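Local coordinates for protein PAN2-PAN3 deadenylation complex catalytic subunit pan2 (Neurospora crassa, PDB 4CZW) that acts as the catalytic subunit of the PAN deadenylation complex, probably shortening the poly(A) tails of mRNA, and carries a pseudo-protease domain beside its exonuclease domain, at residues M57-P61 and L62-M66; S156-L159 and E160-F164. All blocks are in the same frame, centred on the assembly; numbering follows the deposited sequence.

In the fold
Both contacts are local and belong to the ubiquitin-protease-like domain, where contact 1 (57-66) forms the turn between helices 51-58 and 61-71 and contact 2 (156-164) covers the start and body of the short helix 158-163. Contact 1 is almost wholly buried, and its one strong charge, Arg64, lies on a histidine ring and bonds to a main-chain carbonyl. Contact 2 is farther from the chain centre and only partly buried; its polar flank carries an ion pair between Glu158 and Arg161. Their apolar flanks meet: Leu62 packs on Leu159 and Leu163, its CD2 lying 3.8 Å from Leu163 CD2, while Asn65 touches Leu159 and Glu160.

Contact 1 of 2, residues M57-P61 and L62-M66; sequences MHYTP and LLRNM
The guanidinium of Arg64 lies flat over one face of the His58 ring, centres 3.9 Å apart and planes 17° from parallel. His58 CG stands anti to the backbone N (chi1 172°), which swings the imidazole back under the arginine. Arg64 runs nearly extended until it bends at chi3 (-72°), bringing NE to His58 O at 2.9 Å in a fairly straight bond close to the guanidinium plane. Stack and bond together fix the rotation of the group, and NH2 reaches the Tyr59 ring, 3.9 Å from its CD1. Arginine suits this place because it offers both a flat cation and a donor to a carbonyl at a helix end. On another flank Leu63 CD1 packs 3.8 Å from Met57 CG (a selenomethionine), and Leu63 CG rests on Thr60 CG2. Thr60 holds the N-cap position, but its hydroxyl bonds back to Val56 O and caps nothing. Pro61, lacking an N-H, fits the first turn of the new helix, where no amide donor is needed; Thr60 O receives Arg64 N at 3.0 Å, and Pro61 O receives Asn65 N. Leu85 and Phe89 of helix 81-94 cover Met57. This is a tight turn joining helices 51-58 and 61-71 inside the pseudo-UCH domain.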
HETATM    1  N   MSE A  57       0.600   2.562   7.967  1.00 36.85           N
HETATM    2  CA  MSE A  57      -0.357   1.461   7.946  1.00 38.45           C
HETATM    3  C   MSE A  57       0.326   0.121   7.685  1.00 42.46           C
HETATM    4  O   MSE A  57      -0.076  -0.904   8.234  1.00 46.41           O
HETATM    5  CB  MSE A  57      -1.435   1.706   6.889  1.00 38.63           C
HETATM    6  CG  MSE A  57      -2.358   2.873   7.188  1.00 41.04           C
HETATM    7 SE   MSE A  57      -3.723   3.097   5.814  1.00 49.09          SE
HETATM    8  CE  MSE A  57      -4.620   1.377   6.004  1.00 29.16           C
ATOM      9  N   HIS A  58       1.356   0.137   6.844  1.00 41.78           N
ATOM     10  CA  HIS A  58       2.058  -1.086   6.459  1.00 44.49           C
ATOM     11  C   HIS A  58       2.763  -1.745   7.639  1.00 42.86           C
ATOM     12  O   HIS A  58       2.796  -2.971   7.745  1.00 42.01           O
ATOM     13  CB  HIS A  58       3.075  -0.795   5.354  1.00 40.17           C
ATOM     14  CG  HIS A  58       3.967  -1.956   5.039  1.00 39.85           C
ATOM     15  ND1 HIS A  58       5.290  -2.002   5.419  1.00 45.59           N
ATOM     16  CD2 HIS A  58       3.721  -3.120   4.391  1.00 45.17           C
ATOM     17  CE1 HIS A  58       5.824  -3.141   5.013  1.00 42.54           C
ATOM     18  NE2 HIS A  58       4.892  -3.837   4.387  1.00 44.02           N
ATOM     19  N   TYR A  59       3.329  -0.929   8.520  1.00 35.67           N
ATOM     20  CA  TYR A  59       4.034  -1.449   9.684  1.00 41.01           C
ATOM     21  C   TYR A  59       3.100  -1.563  10.882  1.00 43.93           C
ATOM     22  O   TYR A  59       3.543  -1.662  12.026  1.00 45.83           O
ATOM     23  CB  TYR A  59       5.241  -0.571  10.014  1.00 41.84           C
ATOM     24  CG  TYR A  59       6.323  -0.641   8.959  1.00 48.25           C
ATOM     25  CD1 TYR A  59       7.243  -1.682   8.952  1.00 43.53           C
ATOM     26  CD2 TYR A  59       6.415   0.321   7.964  1.00 47.31           C
ATOM     27  CE1 TYR A  59       8.229  -1.757   7.987  1.00 45.88           C
ATOM     28  CE2 TYR A  59       7.399   0.255   6.995  1.00 49.88           C
ATOM     29  CZ  TYR A  59       8.303  -0.786   7.011  1.00 51.78           C
ATOM     30  OH  TYR A  59       9.284  -0.857   6.049  1.00 52.79           O
ATOM     31  N   THR A  60       1.802  -1.541  10.599  1.00 46.45           N
ATOM     32  CA  THR A  60       0.784  -1.861  11.589  1.00 42.49           C
ATOM     33  C   THR A  60       0.284  -3.273  11.307  1.00 36.98           C
ATOM     34  O   THR A  60      -0.567  -3.465  10.438  1.00 41.86           O
ATOM     35  CB  THR A  60      -0.391  -0.866  11.555  1.00 43.21           C
ATOM     36  OG1 THR A  60       0.110   0.475  11.638  1.00 45.74           O
ATOM     37  CG2 THR A  60      -1.344  -1.123  12.714  1.00 31.25           C
ATOM     38  N   PRO A  61       0.825  -4.263  12.037  1.00 40.32           N
ATOM     39  CA  PRO A  61       0.612  -5.702  11.822  1.00 35.66           C
ATOM     40  C   PRO A  61      -0.839  -6.094  11.549  1.00 44.75           C
ATOM     41  O   PRO A  61      -1.093  -6.903  10.658  1.00 49.05           O
ATOM     42  CB  PRO A  61       1.095  -6.317  13.137  1.00 36.39           C
ATOM     43  CG  PRO A  61       2.159  -5.389  13.596  1.00 39.84           C
ATOM     44  CD  PRO A  61       1.697  -4.012  13.198  1.00 43.25           C
ATOM     45  N   LEU A  62      -1.773  -5.522  12.303  1.00 47.67           N
ATOM     46  CA  LEU A  62      -3.185  -5.837  12.128  1.00 39.38           C
ATOM     47  C   LEU A  62      -3.723  -5.306  10.804  1.00 47.01           C
ATOM     48  O   LEU A  62      -4.609  -5.910  10.202  1.00 45.74           O
ATOM     49  CB  LEU A  62      -4.006  -5.276  13.288  1.00 45.79           C
ATOM     50  CG  LEU A  62      -3.822  -5.987  14.628  1.00 52.93           C
ATOM     51  CD1 LEU A  62      -4.666  -5.328  15.704  1.00 51.15           C
ATOM     52  CD2 LEU A  62      -4.168  -7.462  14.496  1.00 44.30           C
ATOM     53  N   LEU A  63      -3.185  -4.178  10.354  1.00 42.17           N
ATOM     54  CA  LEU A  63      -3.612  -3.584   9.092  1.00 44.06           C
ATOM     55  C   LEU A  63      -3.013  -4.313   7.894  1.00 45.42           C
ATOM     56  O   LEU A  63      -3.694  -4.535   6.893  1.00 45.26           O
ATOM     57  CB  LEU A  63      -3.240  -2.100   9.039  1.00 44.03           C
ATOM     58  CG  LEU A  63      -4.032  -1.164   9.953  1.00 48.51           C
ATOM     59  CD1 LEU A  63      -3.611   0.280   9.735  1.00 44.54           C
ATOM     60  CD2 LEU A  63      -5.523  -1.333   9.717  1.00 44.30           C
ATOM     61  N   ARG A  64      -1.738  -4.684   7.997  1.00 48.72           N
ATOM     62  CA  ARG A  64      -1.054  -5.367   6.904  1.00 50.88           C
ATOM     63  C   ARG A  64      -1.653  -6.751   6.664  1.00 46.97           C
ATOM     64  O   ARG A  64      -1.891  -7.143   5.523  1.00 42.83           O
ATOM     65  CB  ARG A  64       0.447  -5.489   7.184  1.00 41.44           C
ATOM     66  CG  ARG A  64       1.246  -5.982   5.982  1.00 50.27           C
ATOM     67  CD  ARG A  64       2.579  -6.604   6.381  1.00 45.63           C
ATOM     68  NE  ARG A  64       3.557  -5.623   6.842  1.00 45.53           N
ATOM     69  CZ  ARG A  64       4.804  -5.925   7.194  1.00 51.33           C
ATOM     70  NH1 ARG A  64       5.226  -7.181   7.134  1.00 62.99           N
ATOM     71  NH2 ARG A  64       5.631  -4.972   7.603  1.00 48.42           N
ATOM     72  N   ASN A  65      -1.894  -7.483   7.748  1.00 45.75           N
ATOM     73  CA  ASN A  65      -2.513  -8.799   7.656  1.00 43.68           C
ATOM     74  C   ASN A  65      -3.915  -8.710   7.065  1.00 53.30           C
ATOM     75  O   ASN A  65      -4.272  -9.478   6.173  1.00 52.12           O
ATOM     76  CB  ASN A  65      -2.561  -9.463   9.034  1.00 41.21           C
ATOM     77  CG  ASN A  65      -3.218 -10.829   9.000  1.00 50.13           C
ATOM     78  OD1 ASN A  65      -2.586 -11.827   8.654  1.00 51.01           O
ATOM     79  ND2 ASN A  65      -4.495 -10.879   9.363  1.00 48.30           N
HETATM   80  N   MSE A  66      -4.693  -7.756   7.568  1.00 46.56           N
HETATM   81  CA  MSE A  66      -6.060  -7.526   7.113  1.00 45.14           C
HETATM   82  C   MSE A  66      -6.151  -7.387   5.595  1.00 47.09           C
HETATM   83  O   MSE A  66      -7.012  -7.992   4.957  1.00 48.11           O
HETATM   84  CB  MSE A  66      -6.622  -6.272   7.784  1.00 50.52           C
HETATM   85  CG  MSE A  66      -8.073  -5.970   7.467  1.00 62.25           C
HETATM   86 SE   MSE A  66      -8.626  -4.271   8.247  1.00 70.08          SE
HETATM   87  CE  MSE A  66      -7.936  -4.534  10.048  1.00 48.62           C
TER

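Contact 2 of 2, residues S156-L159 and E160-F164; sequences STEL and ERTLF
Glu158 lies alongside Arg161, one helical turn on, and its OE2 meets Arg161 NH2 at 2.5 Å in a salt bridge. The N-H points almost straight at the oxygen (172°), on its syn side but tilted out of the carboxylate plane, which is itself turned 48° from that of the guanidinium. Arg161 NE adds a weak bond to the same oxygen. The bend of Glu158 at chi2 (68°) folds its carboxylate over toward the arginine. An alanine at Glu158 would remove that carboxylate and is likely to leave Arg161 without its acidic mate, held at its tip by little more than a weak bond to Asn167 O. Thr162 suits the next position because its hydroxyl, beside its own backbone N, can donate to Glu158 O at 3.0 Å; Thr162 N reaches that carbonyl from the opposite face, so two donors grip it. At the start, Ser156 OG accepts from Glu158 N, an ST turn at 3.2 Å, and also bonds Asp404. Glu160 folds back beside the N-cap residue Thr157. Leu159 suits the buried flank, where it faces helix 61-71, while Thr157, Glu160 and Phe164 touch Leu175 of helix 172-180, and Tyr149 of helix 130-149 meets Thr157 and Glu160.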
ATOM      1  N   SER A 156      -8.076 -16.087   5.910  1.00 52.91           N
ATOM      2  CA  SER A 156      -7.912 -16.545   7.282  1.00 54.86           C
ATOM      3  C   SER A 156      -8.151 -15.442   8.308  1.00 54.85           C
ATOM      4  O   SER A 156      -7.660 -14.322   8.165  1.00 51.98           O
ATOM      5  CB  SER A 156      -6.513 -17.130   7.476  1.00 49.33           C
ATOM      6  OG  SER A 156      -6.330 -17.589   8.803  1.00 56.53           O
ATOM      7  N   THR A 157      -8.914 -15.775   9.343  1.00 51.33           N
ATOM      8  CA  THR A 157      -9.111 -14.887  10.480  1.00 48.96           C
ATOM      9  C   THR A 157      -8.481 -15.515  11.716  1.00 56.27           C
ATOM     10  O   THR A 157      -8.884 -15.238  12.845  1.00 62.91           O
ATOM     11  CB  THR A 157     -10.603 -14.611  10.745  1.00 57.37           C
ATOM     12  OG1 THR A 157     -11.270 -15.836  11.073  1.00 60.88           O
ATOM     13  CG2 THR A 157     -11.258 -13.994   9.518  1.00 47.59           C
ATOM     14  N   GLU A 158      -7.487 -16.368  11.483  1.00 58.64           N
ATOM     15  CA  GLU A 158      -6.849 -17.135  12.547  1.00 59.25           C
ATOM     16  C   GLU A 158      -6.035 -16.252  13.488  1.00 63.03           C
ATOM     17  O   GLU A 158      -5.981 -16.502  14.693  1.00 67.48           O
ATOM     18  CB  GLU A 158      -5.955 -18.223  11.948  1.00 62.29           C
ATOM     19  CG  GLU A 158      -5.381 -19.195  12.965  1.00 73.29           C
ATOM     20  CD  GLU A 158      -6.444 -20.074  13.598  1.00 86.28           C
ATOM     21  OE1 GLU A 158      -7.514 -20.261  12.980  1.00 88.54           O
ATOM     22  OE2 GLU A 158      -6.208 -20.577  14.716  1.00 84.37           O
ATOM     23  N   LEU A 159      -5.399 -15.225  12.932  1.00 58.34           N
ATOM     24  CA  LEU A 159      -4.602 -14.295  13.724  1.00 65.07           C
ATOM     25  C   LEU A 159      -5.483 -13.557  14.724  1.00 70.79           C
ATOM     26  O   LEU A 159      -5.170 -13.487  15.912  1.00 69.63           O
ATOM     27  CB  LEU A 159      -3.877 -13.296  12.813  1.00 55.94           C
ATOM     28  CG  LEU A 159      -2.803 -12.372  13.400  1.00 46.86           C
ATOM     29  CD1 LEU A 159      -1.845 -11.950  12.305  1.00 56.17           C
ATOM     30  CD2 LEU A 159      -3.398 -11.135  14.059  1.00 53.51           C
ATOM     31  N   GLU A 160      -6.586 -13.007  14.229  1.00 60.48           N
ATOM     32  CA  GLU A 160      -7.495 -12.226  15.056  1.00 71.83           C
ATOM     33  C   GLU A 160      -8.196 -13.096  16.095  1.00 74.09           C
ATOM     34  O   GLU A 160      -8.450 -12.654  17.216  1.00 70.08           O
ATOM     35  CB  GLU A 160      -8.531 -11.515  14.184  1.00 62.65           C
ATOM     36  CG  GLU A 160      -7.950 -10.549  13.157  1.00 58.57           C
ATOM     37  CD  GLU A 160      -7.538 -11.233  11.865  1.00 54.99           C
ATOM     38  OE1 GLU A 160      -7.349 -12.468  11.871  1.00 56.04           O
ATOM     39  OE2 GLU A 160      -7.407 -10.534  10.838  1.00 57.58           O
ATOM     40  N   ARG A 161      -8.506 -14.332  15.717  1.00 73.37           N
ATOM     41  CA  ARG A 161      -9.152 -15.273  16.624  1.00 76.00           C
ATOM     42  C   ARG A 161      -8.238 -15.593  17.802  1.00 76.62           C
ATOM     43  O   ARG A 161      -8.682 -15.648  18.949  1.00 86.64           O
ATOM     44  CB  ARG A 161      -9.530 -16.560  15.888  1.00 77.32           C
ATOM     45  CG  ARG A 161     -10.373 -17.518  16.713  1.00 87.18           C
ATOM     46  CD  ARG A 161     -10.428 -18.897  16.075  1.00 92.01           C
ATOM     47  NE  ARG A 161      -9.112 -19.527  16.041  1.00 88.18           N
ATOM     48  CZ  ARG A 161      -8.596 -20.233  17.043  1.00 92.09           C
ATOM     49  NH1 ARG A 161      -9.285 -20.399  18.163  1.00 89.69           N
ATOM     50  NH2 ARG A 161      -7.390 -20.771  16.924  1.00 96.02           N
ATOM     51  N   THR A 162      -6.960 -15.799  17.507  1.00 72.46           N
ATOM     52  CA  THR A 162      -5.961 -16.062  18.536  1.00 75.36           C
ATOM     53  C   THR A 162      -5.728 -14.818  19.388  1.00 79.88           C
ATOM     54  O   THR A 162      -5.627 -14.900  20.611  1.00 84.49           O
ATOM     55  CB  THR A 162      -4.625 -16.519  17.919  1.00 81.80           C
ATOM     56  OG1 THR A 162      -4.832 -17.719  17.163  1.00 85.83           O
ATOM     57  CG2 THR A 162      -3.591 -16.781  19.004  1.00 86.00           C
ATOM     58  N   LEU A 163      -5.652 -13.667  18.725  1.00 79.99           N
ATOM     59  CA  LEU A 163      -5.440 -12.391  19.402  1.00 78.29           C
ATOM     60  C   LEU A 163      -6.558 -12.084  20.392  1.00 78.22           C
ATOM     61  O   LEU A 163      -6.301 -11.735  21.545  1.00 76.94           O
ATOM     62  CB  LEU A 163      -5.330 -11.258  18.378  1.00 73.26           C
ATOM     63  CG  LEU A 163      -5.273  -9.835  18.938  1.00 61.88           C
ATOM     64  CD1 LEU A 163      -4.015  -9.630  19.766  1.00 63.48           C
ATOM     65  CD2 LEU A 163      -5.354  -8.813  17.815  1.00 67.20           C
ATOM     66  N   PHE A 164      -7.799 -12.221  19.938  1.00 78.21           N
ATOM     67  CA  PHE A 164      -8.958 -11.923  20.769  1.00 73.78           C
ATOM     68  C   PHE A 164      -9.365 -13.129  21.613  1.00 78.90           C
ATOM     69  O   PHE A 164     -10.390 -13.100  22.297  1.00 78.50           O
ATOM     70  CB  PHE A 164     -10.126 -11.459  19.898  1.00 75.60           C
ATOM     71  CG  PHE A 164      -9.840 -10.204  19.125  1.00 73.99           C
ATOM     72  CD1 PHE A 164      -9.061  -9.198  19.676  1.00 77.74           C
ATOM     73  CD2 PHE A 164     -10.338 -10.032  17.844  1.00 72.42           C
ATOM     74  CE1 PHE A 164      -8.792  -8.042  18.967  1.00 72.01           C
ATOM     75  CE2 PHE A 164     -10.071  -8.878  17.130  1.00 72.26           C
ATOM     76  CZ  PHE A 164      -9.297  -7.881  17.693  1.00 71.54           C
TER